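Local coordinates for periplasmic binding protein (Xylanimonas cellulosilytica, PDB 4MX8) that probably binds an iron-siderophore complex or a related solute outside the cell membrane and passes it to an ABC transporter, at residues R48-D53 with F88-L93; G64-G69 with L83-F88; I109-R114 with T128-L133; A96-I101 with A120-I125. All coordinates share one frame; numbering follows the deposited sequence.

Contact 1 (R48-D53 with F88-L93); sequences RIVVFD and FNAGTL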
loop_
_atom_site.group_PDB
_atom_site.type_symbol
_atom_site.label_atom_id
_atom_site.label_comp_id
_atom_site.label_asym_id
_atom_site.label_seq_id
_atom_site.Cartn_x
_atom_site.Cartn_y
_atom_site.Cartn_z
ATOM N N ARG A 48 -17.256 5.220 -16.876
ATOM C CA ARG A 48 -17.694 4.282 -15.840
ATOM C C ARG A 48 -16.545 3.396 -15.404
ATOM O O ARG A 48 -16.371 2.303 -15.950
ATOM C CB ARG A 48 -18.802 3.363 -16.350
ATOM C CG ARG A 48 -20.173 3.635 -15.768
ATOM C CD ARG A 48 -20.964 2.349 -15.574
ATOM N NE ARG A 48 -22.379 2.641 -15.366
ATOM C CZ ARG A 48 -22.971 2.741 -14.180
ATOM N NH1 ARG A 48 -22.288 2.550 -13.062
ATOM N NH2 ARG A 48 -24.265 3.029 -14.115
ATOM N N ILE A 49 -15.768 3.847 -14.421
ATOM C CA ILE A 49 -14.597 3.096 -13.980
ATOM C C ILE A 49 -14.940 2.217 -12.785
ATOM O O ILE A 49 -15.555 2.673 -11.822
ATOM C CB ILE A 49 -13.442 4.033 -13.573
ATOM C CG1 ILE A 49 -13.272 5.164 -14.581
ATOM C CG2 ILE A 49 -12.157 3.247 -13.418
ATOM C CD1 ILE A 49 -12.232 6.159 -14.183
ATOM N N VAL A 50 -14.539 0.954 -12.848
ATOM C CA VAL A 50 -14.686 0.049 -11.713
ATOM C C VAL A 50 -13.290 -0.269 -11.190
ATOM O O VAL A 50 -12.421 -0.674 -11.956
ATOM C CB VAL A 50 -15.414 -1.230 -12.120
ATOM C CG1 VAL A 50 -15.484 -2.184 -10.965
ATOM C CG2 VAL A 50 -16.807 -0.885 -12.582
ATOM N N VAL A 51 -13.069 -0.067 -9.893
ATOM C CA VAL A 51 -11.734 -0.218 -9.315
ATOM C C VAL A 51 -11.739 -1.189 -8.127
ATOM O O VAL A 51 -12.509 -1.005 -7.185
ATOM C CB VAL A 51 -11.192 1.150 -8.840
ATOM C CG1 VAL A 51 -9.875 0.990 -8.083
ATOM C CG2 VAL A 51 -11.019 2.088 -10.007
ATOM N N PHE A 52 -10.879 -2.205 -8.168
ATOM C CA PHE A 52 -10.736 -3.133 -7.045
ATOM C C PHE A 52 -9.525 -2.849 -6.142
ATOM O O PHE A 52 -9.478 -3.310 -5.005
ATOM C CB PHE A 52 -10.637 -4.584 -7.539
ATOM C CG PHE A 52 -11.936 -5.158 -8.049
ATOM C CD1 PHE A 52 -12.761 -5.893 -7.220
ATOM C CD2 PHE A 52 -12.319 -4.982 -9.373
ATOM C CE1 PHE A 52 -13.960 -6.439 -7.704
ATOM C CE2 PHE A 52 -13.513 -5.527 -9.861
ATOM C CZ PHE A 52 -14.332 -6.252 -9.026
ATOM N N ASP A 53 -8.535 -2.130 -6.665
ATOM C CA ASP A 53 -7.286 -1.831 -5.942
ATOM C C ASP A 53 -7.390 -0.431 -5.324
ATOM O O ASP A 53 -7.447 0.573 -6.043
ATOM C CB ASP A 53 -6.087 -1.933 -6.904
ATOM C CG ASP A 53 -4.757 -1.502 -6.268
ATOM O OD1 ASP A 53 -4.432 -1.977 -5.152
ATOM O OD2 ASP A 53 -4.021 -0.697 -6.904
ATOM N N PHE A 88 -21.825 1.235 -7.320
ATOM C CA PHE A 88 -22.362 -0.095 -7.103
ATOM C C PHE A 88 -21.274 -0.996 -6.524
ATOM O O PHE A 88 -20.077 -0.745 -6.726
ATOM C CB PHE A 88 -22.938 -0.669 -8.407
ATOM C CG PHE A 88 -21.895 -1.068 -9.419
ATOM C CD1 PHE A 88 -21.403 -2.372 -9.455
ATOM C CD2 PHE A 88 -21.398 -0.148 -10.332
ATOM C CE1 PHE A 88 -20.440 -2.746 -10.375
ATOM C CE2 PHE A 88 -20.429 -0.512 -11.251
ATOM C CZ PHE A 88 -19.960 -1.816 -11.279
ATOM N N ASN A 89 -21.687 -2.040 -5.803
ATOM C CA ASN A 89 -20.720 -2.944 -5.182
ATOM C C ASN A 89 -20.209 -3.998 -6.181
ATOM O O ASN A 89 -20.982 -4.809 -6.689
ATOM C CB ASN A 89 -21.311 -3.575 -3.911
ATOM C CG ASN A 89 -20.331 -4.479 -3.198
ATOM O OD1 ASN A 89 -19.677 -4.079 -2.221
ATOM N ND2 ASN A 89 -20.232 -5.727 -3.672
ATOM N N ALA A 90 -18.906 -3.980 -6.450
ATOM C CA ALA A 90 -18.318 -4.829 -7.494
ATOM C C ALA A 90 -17.835 -6.174 -6.990
ATOM O O ALA A 90 -17.463 -7.034 -7.787
ATOM C CB ALA A 90 -17.168 -4.112 -8.175
ATOM N N GLY A 91 -17.810 -6.346 -5.673
ATOM C CA GLY A 91 -17.249 -7.555 -5.093
ATOM C C GLY A 91 -16.550 -7.294 -3.774
ATOM O O GLY A 91 -17.091 -6.592 -2.919
ATOM N N THR A 92 -15.363 -7.877 -3.607
ATOM C CA THR A 92 -14.490 -7.585 -2.465
ATOM C C THR A 92 -13.081 -7.368 -3.003
ATOM O O THR A 92 -12.881 -7.369 -4.212
ATOM C CB THR A 92 -14.425 -8.740 -1.489
ATOM O OG1 THR A 92 -13.741 -9.820 -2.129
ATOM C CG2 THR A 92 -15.824 -9.174 -1.060
ATOM N N LEU A 93 -12.104 -7.209 -2.113
ATOM C CA LEU A 93 -10.728 -6.945 -2.542
ATOM C C LEU A 93 -10.128 -8.129 -3.298
ATOM O O LEU A 93 -9.102 -7.988 -3.947
ATOM C CB LEU A 93 -9.842 -6.638 -1.339
ATOM C CG LEU A 93 -10.179 -5.371 -0.554
ATOM C CD1 LEU A 93 -9.286 -5.233 0.667
ATOM C CD2 LEU A 93 -10.056 -4.168 -1.469
HETATM O O HOH W 1 -7.794 -5.558 -4.664
#
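Phe52 turns the edge of its ring against the loop that follows strand 87-89. At the far end of the ring, Phe52 CZ lies 3.7 Å from Ala90 CB and 3.5 Å from Ala90 O, while Phe52 CD1 lies 3.4 Å from Thr92 O, which sits in the plane of the ring. The C-H rim, not a face, therefore meets these carbonyl oxygens, an approach that is probably favourable electrostatically and involves no hydrogen bond. With chi1 at -73°, CG stands opposite the carbonyl carbon and beside the backbone N, which carries the ring across to the loop. Replacing Phe52 by an alanine is likely to leave Ala90 CB without its aromatic neighbour and open a gap between the strand end and the loop. Two residues earlier, within strand 49-51, Val50 divides its branches: Val50 CG1 reaches Ala90 CB at 3.8 Å, and Val50 CG2 meets Phe88 CZ at 3.5 Å, the side chains of Val50 and Phe88 crossing at about a right angle. Arg48 closes this end with its guanidinium plane 65° from the Phe88 ring, Arg48 NH1 being 3.9 Å from Phe88 CD2. At the other end a water bridges the backbones, 2.8 Å from Phe52 O and 2.9 Å from Leu93 O. Helix 98-104 packs on the same group, Ile101 against Phe52 and Ala90, Gln104 against Arg48 and Phe88. Strand 49-51 is hydrogen-bonded to strand 108-111, and Val51 points away from the loop onto helix 54-62.

Contact 2 (G64-G69 with L83-F88); sequences GGEIAG and LADDAF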
loop_
_atom_site.group_PDB
_atom_site.type_symbol
_atom_site.label_atom_id
_atom_site.label_comp_id
_atom_site.label_asym_id
_atom_site.label_seq_id
_atom_site.Cartn_x
_atom_site.Cartn_y
_atom_site.Cartn_z
ATOM N N GLY A 64 -9.007 13.737 -9.914
ATOM C CA GLY A 64 -10.289 14.354 -10.209
ATOM C C GLY A 64 -11.351 13.396 -10.698
ATOM O O GLY A 64 -12.451 13.803 -11.082
ATOM N N GLY A 65 -11.019 12.114 -10.689
ATOM C CA GLY A 65 -11.911 11.103 -11.219
ATOM C C GLY A 65 -13.009 10.733 -10.246
ATOM O O GLY A 65 -13.136 11.313 -9.156
ATOM N N GLU A 66 -13.811 9.763 -10.656
ATOM C CA GLU A 66 -14.906 9.289 -9.840
ATOM C C GLU A 66 -15.000 7.807 -10.089
ATOM O O GLU A 66 -14.817 7.349 -11.209
ATOM C CB GLU A 66 -16.204 9.959 -10.254
ATOM C CG GLU A 66 -17.347 9.789 -9.283
ATOM C CD GLU A 66 -18.623 10.420 -9.811
ATOM O OE1 GLU A 66 -18.843 10.345 -11.040
ATOM O OE2 GLU A 66 -19.398 10.997 -9.009
ATOM N N ILE A 67 -15.285 7.055 -9.040
ATOM C CA ILE A 67 -15.357 5.617 -9.168
ATOM C C ILE A 67 -16.819 5.196 -9.258
ATOM O O ILE A 67 -17.650 5.650 -8.480
ATOM C CB ILE A 67 -14.694 4.943 -7.986
ATOM C CG1 ILE A 67 -13.359 5.646 -7.656
ATOM C CG2 ILE A 67 -14.559 3.463 -8.249
ATOM C CD1 ILE A 67 -12.409 5.760 -8.793
ATOM N N ALA A 68 -17.128 4.346 -10.230
ATOM C CA ALA A 68 -18.500 3.977 -10.505
ATOM C C ALA A 68 -18.848 2.702 -9.766
ATOM O O ALA A 68 -19.997 2.472 -9.405
ATOM C CB ALA A 68 -18.684 3.785 -11.985
ATOM N N GLY A 69 -17.842 1.862 -9.556
ATOM C CA GLY A 69 -18.041 0.585 -8.907
ATOM C C GLY A 69 -16.773 0.181 -8.173
ATOM O O GLY A 69 -15.662 0.453 -8.641
ATOM N N LEU A 83 -16.201 8.000 -4.457
ATOM C CA LEU A 83 -17.200 7.150 -5.094
ATOM C C LEU A 83 -18.325 7.981 -5.722
ATOM O O LEU A 83 -18.702 9.052 -5.237
ATOM C CB LEU A 83 -17.791 6.138 -4.110
ATOM C CG LEU A 83 -16.839 5.191 -3.406
ATOM C CD1 LEU A 83 -17.565 4.449 -2.329
ATOM C CD2 LEU A 83 -16.278 4.230 -4.412
ATOM N N ALA A 84 -18.840 7.472 -6.831
ATOM C CA ALA A 84 -20.043 7.992 -7.442
ATOM C C ALA A 84 -21.176 7.909 -6.430
ATOM O O ALA A 84 -21.221 6.969 -5.635
ATOM C CB ALA A 84 -20.371 7.164 -8.661
ATOM N N ASP A 85 -22.097 8.871 -6.456
ATOM C CA ASP A 85 -23.195 8.874 -5.483
ATOM C C ASP A 85 -24.037 7.608 -5.554
ATOM O O ASP A 85 -24.725 7.257 -4.598
ATOM C CB ASP A 85 -24.095 10.094 -5.657
ATOM C CG ASP A 85 -23.327 11.389 -5.575
ATOM O OD1 ASP A 85 -22.199 11.431 -6.114
ATOM O OD2 ASP A 85 -23.850 12.359 -4.977
ATOM N N ASP A 86 -23.971 6.923 -6.687
ATOM C CA ASP A 86 -24.764 5.722 -6.891
ATOM C C ASP A 86 -23.838 4.549 -7.180
ATOM O O ASP A 86 -24.246 3.567 -7.817
ATOM C CB ASP A 86 -25.721 5.921 -8.062
ATOM C CG ASP A 86 -24.997 6.331 -9.341
ATOM O OD1 ASP A 86 -25.507 6.035 -10.445
ATOM O OD2 ASP A 86 -23.909 6.946 -9.241
ATOM N N ALA A 87 -22.593 4.656 -6.716
ATOM C CA ALA A 87 -21.602 3.613 -6.965
ATOM C C ALA A 87 -22.155 2.264 -6.543
ATOM O O ALA A 87 -22.891 2.174 -5.552
ATOM C CB ALA A 87 -20.303 3.905 -6.244
ATOM N N PHE A 88 -21.825 1.235 -7.320
ATOM C CA PHE A 88 -22.362 -0.095 -7.103
ATOM C C PHE A 88 -21.274 -0.996 -6.524
ATOM O O PHE A 88 -20.077 -0.745 -6.726
ATOM C CB PHE A 88 -22.938 -0.669 -8.407
ATOM C CG PHE A 88 -21.895 -1.068 -9.419
ATOM C CD1 PHE A 88 -21.403 -2.372 -9.455
ATOM C CD2 PHE A 88 -21.398 -0.148 -10.332
ATOM C CE1 PHE A 88 -20.440 -2.746 -10.375
ATOM C CE2 PHE A 88 -20.429 -0.512 -11.251
ATOM C CZ PHE A 88 -19.960 -1.816 -11.279
#
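The ring of Phe88 lies with one face over the backbone of Gly69, whose CA is 3.8 Å from the ring centroid and displaced toward the rim, a CH-pi contact. Chi1 of 72° puts Phe88 CG between the backbone N and the carbonyl carbon, and this folds the ring back over the neighbouring strand. Substituting a serine for Phe88 would probably strip Gly69 CA of its aromatic cover and open a gap on that face of the sheet. Ile67 and Leu83 use the other face, where Ile67 CB and Leu83 CD2 stand 4.0 Å apart. Glu66 runs its extended chain alongside Ala84, with Glu66 CD 3.9 Å from Ala84 CB. Its carboxylate also comes near that of Asp85, Glu66 OE2 to Asp85 OD1 being 4.1 Å; both residues are exposed, and solvent may screen the like charges. Two backbone bonds fix the pairing. Ala84 N donates to Ile67 O at 2.7 Å with an N-H...O angle of 162°, and Phe88 N donates to Ala68 O at 3.0 Å and 157°. Between these donors a type I turn runs from Ala84 to Ala87, closed by Ala87 N bonding to Ala84 O at 2.9 Å. Ile67 with Leu83 and Gly69 with Phe88 are thus parallel bridges, the pairing expected of an alpha/beta lobe in a solute-binding protein, here interrupted by a turn in one partner.

Contact 3 (I109-R114 with T128-L133); sequences IVVGGR and TIDLSL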
loop_
_atom_site.group_PDB
_atom_site.type_symbol
_atom_site.label_atom_id
_atom_site.label_comp_id
_atom_site.label_asym_id
_atom_site.label_seq_id
_atom_site.Cartn_x
_atom_site.Cartn_y
_atom_site.Cartn_z
ATOM N N ILE A 109 -11.825 -1.088 -16.115
ATOM C CA ILE A 109 -11.768 -1.792 -14.839
ATOM C C ILE A 109 -10.324 -1.804 -14.365
ATOM O O ILE A 109 -9.417 -2.092 -15.144
ATOM C CB ILE A 109 -12.273 -3.243 -14.961
ATOM C CG1 ILE A 109 -13.721 -3.265 -15.446
ATOM C CG2 ILE A 109 -12.137 -3.992 -13.639
ATOM C CD1 ILE A 109 -14.229 -4.654 -15.730
ATOM N N VAL A 110 -10.102 -1.475 -13.095
ATOM C CA VAL A 110 -8.741 -1.405 -12.582
ATOM C C VAL A 110 -8.560 -2.367 -11.434
ATOM O O VAL A 110 -9.310 -2.360 -10.455
ATOM C CB VAL A 110 -8.338 0.013 -12.125
ATOM C CG1 VAL A 110 -6.872 0.026 -11.726
ATOM C CG2 VAL A 110 -8.553 0.995 -13.237
ATOM N N VAL A 111 -7.526 -3.180 -11.551
ATOM C CA VAL A 111 -7.318 -4.270 -10.629
ATOM C C VAL A 111 -5.875 -4.189 -10.123
ATOM O O VAL A 111 -5.034 -3.528 -10.734
ATOM C CB VAL A 111 -7.625 -5.580 -11.379
ATOM C CG1 VAL A 111 -6.380 -6.419 -11.590
ATOM C CG2 VAL A 111 -8.719 -6.342 -10.695
ATOM N N GLY A 112 -5.577 -4.827 -9.000
ATOM C CA GLY A 112 -4.202 -4.855 -8.538
ATOM C C GLY A 112 -4.057 -5.554 -7.207
ATOM O O GLY A 112 -5.025 -5.708 -6.459
ATOM N N GLY A 113 -2.839 -5.983 -6.909
ATOM C CA GLY A 113 -2.560 -6.628 -5.647
ATOM C C GLY A 113 -3.419 -7.846 -5.396
ATOM O O GLY A 113 -3.327 -8.859 -6.114
ATOM N N ARG A 114 -4.259 -7.732 -4.369
ATOM C CA ARG A 114 -5.161 -8.810 -3.972
ATOM C C ARG A 114 -6.094 -9.187 -5.104
ATOM O O ARG A 114 -6.562 -10.334 -5.185
ATOM C CB ARG A 114 -5.965 -8.405 -2.736
ATOM C CG ARG A 114 -5.120 -8.194 -1.490
ATOM C CD ARG A 114 -5.932 -7.561 -0.364
ATOM N NE ARG A 114 -5.132 -7.350 0.841
ATOM C CZ ARG A 114 -4.551 -6.196 1.149
ATOM N NH1 ARG A 114 -3.840 -6.090 2.259
ATOM N NH2 ARG A 114 -4.684 -5.150 0.349
ATOM N N THR A 128 -9.407 -4.059 -18.875
ATOM C CA THR A 128 -8.962 -4.048 -17.494
ATOM C C THR A 128 -7.443 -3.907 -17.441
ATOM O O THR A 128 -6.720 -4.556 -18.197
ATOM C CB THR A 128 -9.319 -5.376 -16.838
ATOM O OG1 THR A 128 -10.740 -5.546 -16.841
ATOM C CG2 THR A 128 -8.780 -5.457 -15.425
ATOM N N ILE A 129 -6.957 -3.063 -16.546
ATOM C CA ILE A 129 -5.529 -2.970 -16.340
ATOM C C ILE A 129 -5.203 -3.372 -14.922
ATOM O O ILE A 129 -6.034 -3.263 -14.015
ATOM C CB ILE A 129 -4.975 -1.561 -16.633
ATOM C CG1 ILE A 129 -5.657 -0.510 -15.761
ATOM C CG2 ILE A 129 -5.153 -1.212 -18.091
ATOM C CD1 ILE A 129 -5.278 0.898 -16.159
ATOM N N ASP A 130 -3.974 -3.834 -14.750
ATOM C CA ASP A 130 -3.471 -4.341 -13.485
ATOM C C ASP A 130 -2.344 -3.406 -13.055
ATOM O O ASP A 130 -1.282 -3.356 -13.672
ATOM C CB ASP A 130 -2.986 -5.775 -13.716
ATOM C CG ASP A 130 -2.148 -6.330 -12.586
ATOM O OD1 ASP A 130 -2.132 -5.749 -11.475
ATOM O OD2 ASP A 130 -1.517 -7.389 -12.833
ATOM N N LEU A 131 -2.597 -2.623 -12.019
ATOM C CA LEU A 131 -1.603 -1.673 -11.561
ATOM C C LEU A 131 -0.930 -2.167 -10.286
ATOM O O LEU A 131 -0.616 -1.377 -9.406
ATOM C CB LEU A 131 -2.230 -0.291 -11.340
ATOM C CG LEU A 131 -2.960 0.353 -12.520
ATOM C CD1 LEU A 131 -3.488 1.706 -12.102
ATOM C CD2 LEU A 131 -2.073 0.510 -13.734
ATOM N N SER A 132 -0.719 -3.480 -10.196
ATOM C CA SER A 132 0.043 -4.090 -9.102
ATOM C C SER A 132 1.383 -3.384 -8.903
ATOM O O SER A 132 1.919 -2.762 -9.830
ATOM C CB SER A 132 0.315 -5.575 -9.413
ATOM O OG SER A 132 -0.829 -6.401 -9.258
ATOM N N LEU A 133 1.938 -3.487 -7.700
ATOM C CA LEU A 133 3.238 -2.876 -7.446
ATOM C C LEU A 133 4.321 -3.577 -8.255
ATOM O O LEU A 133 4.402 -4.795 -8.271
ATOM C CB LEU A 133 3.567 -2.932 -5.964
ATOM C CG LEU A 133 4.811 -2.135 -5.580
ATOM C CD1 LEU A 133 4.613 -1.650 -4.179
ATOM C CD2 LEU A 133 6.124 -2.954 -5.689
#
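Asp130 begins beside Val111: Asp130 CB lies 4.1 Å from Val111 CG1. Chi1 of 167° sets CG away from the backbone N, and the carboxylate reaches along the chain to the strand end. There Asp130 OD1 stands 3.7 Å from Gly112 CA and accepts two bonds. Ser132 OG donates to Asp130 OD1 at 2.7 Å on the syn lone pair, and Ser132 N reaches Asp130 OD1 at 3.0 Å from above the carboxylate plane, which makes an Asx turn. Asp130 OD2 is held by Trp21 NE1. Ser132 OG, with its proton given to Asp130, accepts from Gly113 N at 3.1 Å, so the carboxylate positions a hydroxyl that ties the two loops. These loops follow the two parallel strands of a beta-alpha-beta unit (strand 108-111, helix 119-123, strand 128-130), the axes of strands 109-111 and 128-130 being 21° apart. Its backbone bonds are Ile129 N to Ile109 O, Val111 N to Ile129 O, and Leu131 N to Val111 O, the last at 2.9 Å. On the face opposite Asp130, Val110 CG1 meets Leu131 CD1 at 3.8 Å while Val110 and Ile129 lie side by side, and Leu131 in turn packs on Leu148 of helix 137-152.

Contact 4 (A96-I101 with A120-I125); sequences ADLIAI and ADLNEI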
loop_
_atom_site.group_PDB
_atom_site.type_symbol
_atom_site.label_atom_id
_atom_site.label_comp_id
_atom_site.label_asym_id
_atom_site.label_seq_id
_atom_site.Cartn_x
_atom_site.Cartn_y
_atom_site.Cartn_z
ATOM N N ALA A 96 -14.651 -10.846 -7.626
ATOM C CA ALA A 96 -15.535 -9.994 -8.416
ATOM C C ALA A 96 -16.935 -10.583 -8.603
ATOM O O ALA A 96 -17.083 -11.779 -8.854
ATOM C CB ALA A 96 -14.898 -9.715 -9.771
ATOM N N ASP A 97 -17.952 -9.734 -8.479
ATOM C CA ASP A 97 -19.323 -10.069 -8.862
ATOM C C ASP A 97 -19.463 -9.854 -10.381
ATOM O O ASP A 97 -19.976 -8.827 -10.831
ATOM C CB ASP A 97 -20.316 -9.188 -8.080
ATOM C CG ASP A 97 -21.777 -9.585 -8.305
ATOM O OD1 ASP A 97 -22.081 -10.276 -9.306
ATOM O OD2 ASP A 97 -22.638 -9.177 -7.487
ATOM N N LEU A 98 -19.003 -10.824 -11.164
ATOM C CA LEU A 98 -18.966 -10.687 -12.618
ATOM C C LEU A 98 -20.338 -10.493 -13.274
ATOM O O LEU A 98 -20.419 -9.911 -14.355
ATOM C CB LEU A 98 -18.228 -11.864 -13.266
ATOM C CG LEU A 98 -16.760 -12.000 -12.873
ATOM C CD1 LEU A 98 -16.185 -13.247 -13.465
ATOM C CD2 LEU A 98 -15.924 -10.801 -13.312
ATOM N N ILE A 99 -21.413 -10.977 -12.649
ATOM C CA ILE A 99 -22.736 -10.756 -13.248
ATOM C C ILE A 99 -23.184 -9.311 -13.023
ATOM O O ILE A 99 -23.737 -8.672 -13.920
ATOM C CB ILE A 99 -23.847 -11.789 -12.824
ATOM C CG1 ILE A 99 -23.994 -11.880 -11.310
ATOM C CG2 ILE A 99 -23.550 -13.162 -13.362
ATOM C CD1 ILE A 99 -24.960 -12.967 -10.870
ATOM N N ALA A 100 -22.923 -8.798 -11.826
ATOM C CA ALA A 100 -23.244 -7.415 -11.518
ATOM C C ALA A 100 -22.470 -6.504 -12.446
ATOM O O ALA A 100 -23.054 -5.648 -13.122
ATOM C CB ALA A 100 -22.894 -7.102 -10.090
ATOM N N ILE A 101 -21.153 -6.695 -12.464
ATOM C CA ILE A 101 -20.274 -5.862 -13.268
ATOM C C ILE A 101 -20.673 -5.869 -14.741
ATOM O O ILE A 101 -20.815 -4.806 -15.346
ATOM C CB ILE A 101 -18.803 -6.255 -13.097
ATOM C CG1 ILE A 101 -18.391 -6.057 -11.638
ATOM C CG2 ILE A 101 -17.924 -5.419 -14.005
ATOM C CD1 ILE A 101 -16.978 -6.497 -11.344
ATOM N N ALA A 120 -8.035 -11.614 -15.864
ATOM C CA ALA A 120 -8.558 -12.242 -17.079
ATOM C C ALA A 120 -10.106 -12.275 -17.156
ATOM O O ALA A 120 -10.683 -12.028 -18.216
ATOM C CB ALA A 120 -7.957 -13.608 -17.257
ATOM N N ASP A 121 -10.767 -12.560 -16.036
ATOM C CA ASP A 121 -12.223 -12.597 -15.998
ATOM C C ASP A 121 -12.808 -11.216 -16.253
ATOM O O ASP A 121 -13.770 -11.066 -17.010
ATOM C CB ASP A 121 -12.723 -13.095 -14.641
ATOM C CG ASP A 121 -12.601 -14.598 -14.483
ATOM O OD1 ASP A 121 -12.222 -15.259 -15.479
ATOM O OD2 ASP A 121 -12.899 -15.106 -13.363
ATOM N N LEU A 122 -12.229 -10.211 -15.601
ATOM C CA LEU A 122 -12.698 -8.843 -15.753
ATOM C C LEU A 122 -12.493 -8.337 -17.177
ATOM O O LEU A 122 -13.399 -7.750 -17.771
ATOM C CB LEU A 122 -12.040 -7.934 -14.732
ATOM C CG LEU A 122 -12.604 -8.229 -13.339
ATOM C CD1 LEU A 122 -11.715 -7.667 -12.237
ATOM C CD2 LEU A 122 -13.996 -7.653 -13.227
ATOM N N ASN A 123 -11.321 -8.603 -17.739
ATOM C CA ASN A 123 -11.008 -8.163 -19.099
ATOM C C ASN A 123 -11.977 -8.693 -20.187
ATOM O O ASN A 123 -12.077 -8.115 -21.269
ATOM C CB ASN A 123 -9.551 -8.511 -19.423
ATOM C CG ASN A 123 -9.017 -7.783 -20.655
ATOM O OD1 ASN A 123 -9.213 -6.574 -20.819
ATOM N ND2 ASN A 123 -8.324 -8.528 -21.524
ATOM N N GLU A 124 -12.704 -9.773 -19.891
ATOM C CA GLU A 124 -13.748 -10.276 -20.802
ATOM C C GLU A 124 -14.976 -9.371 -20.834
ATOM O O GLU A 124 -15.790 -9.469 -21.757
ATOM C CB GLU A 124 -14.193 -11.699 -20.429
ATOM C CG GLU A 124 -13.282 -12.816 -20.928
ATOM C CD GLU A 124 -13.292 -12.955 -22.448
ATOM O OE1 GLU A 124 -14.369 -13.262 -23.017
ATOM O OE2 GLU A 124 -12.220 -12.755 -23.070
ATOM N N ILE A 125 -15.099 -8.502 -19.825
ATOM C CA ILE A 125 -16.251 -7.613 -19.653
ATOM C C ILE A 125 -15.970 -6.203 -20.181
ATOM O O ILE A 125 -16.811 -5.601 -20.861
ATOM C CB ILE A 125 -16.613 -7.494 -18.181
ATOM C CG1 ILE A 125 -16.942 -8.855 -17.609
ATOM C CG2 ILE A 125 -17.789 -6.574 -17.975
ATOM C CD1 ILE A 125 -17.121 -8.805 -16.098
#
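Leu122 CD2 is the methyl on which the tight half of this contact converges. Leu98 CD2 and Ile101 CD1, one turn apart on helix 98-104, both lie 3.7 Å from Leu122 CD2, and Ala96 CB, just ahead of that helix, is 4.1 Å from the same Leu122 CD2. Ile125 adds a second apolar tip: Ile125 CD1 is 3.6 Å from Leu98 CD2 and 4.1 Å from Ile101 CG2. The side chain of Ile101 meets both Leu122 and Ile125 at about a right angle, so they meet through their terminal methyls. Leu98 takes part in both halves by splitting its branches; chi1 of -62° places CG opposite the carbonyl carbon, which points the isobutyl group at the other helix. Its other methyl faces the solvent side, where Leu98 is partly exposed and Asp121 exposed: Leu98 CD1 lies 3.7 Å from Asp121 CB, and the two side chains cross at about a right angle with no polar bond between them. No hydrogen bond joins the two segments anywhere. Polar order is internal instead: Asp97 caps helix 98-104, Asp97 OD1 accepting from Ala100 N at 3.0 Å with an N-H...O angle of 162°. Helices 98-104 and 119-123 both reach strand 108-111 of the parallel sheet, where Leu122 touches Ile109 and Val111, Ile101 also reaches Ile109, and Phe52 packs against Ala96 and Leu122.

How the contacts relate
Along the chain, contact 2 is nested inside the loop closed by contact 1, and both precede the interleaved contacts 3 and 4. Contacts 1 and 2 share Phe88 and strand 87-89, their centres about 9 Å apart. Contacts 1 and 3, about 11 Å between centres, meet in the parallel sheet, where Val50 O and Phe52 N bond probably to Val110. Contact 4 lies about 10 Å from contact 1 and 13 Å from contact 3 between centres, its helices packing on one face of that sheet. Contacts 2 and 3, their centres about 17 Å apart, do not touch. Together they form one continuous alpha/beta region, consistent with a single lobe of a solute-binding protein.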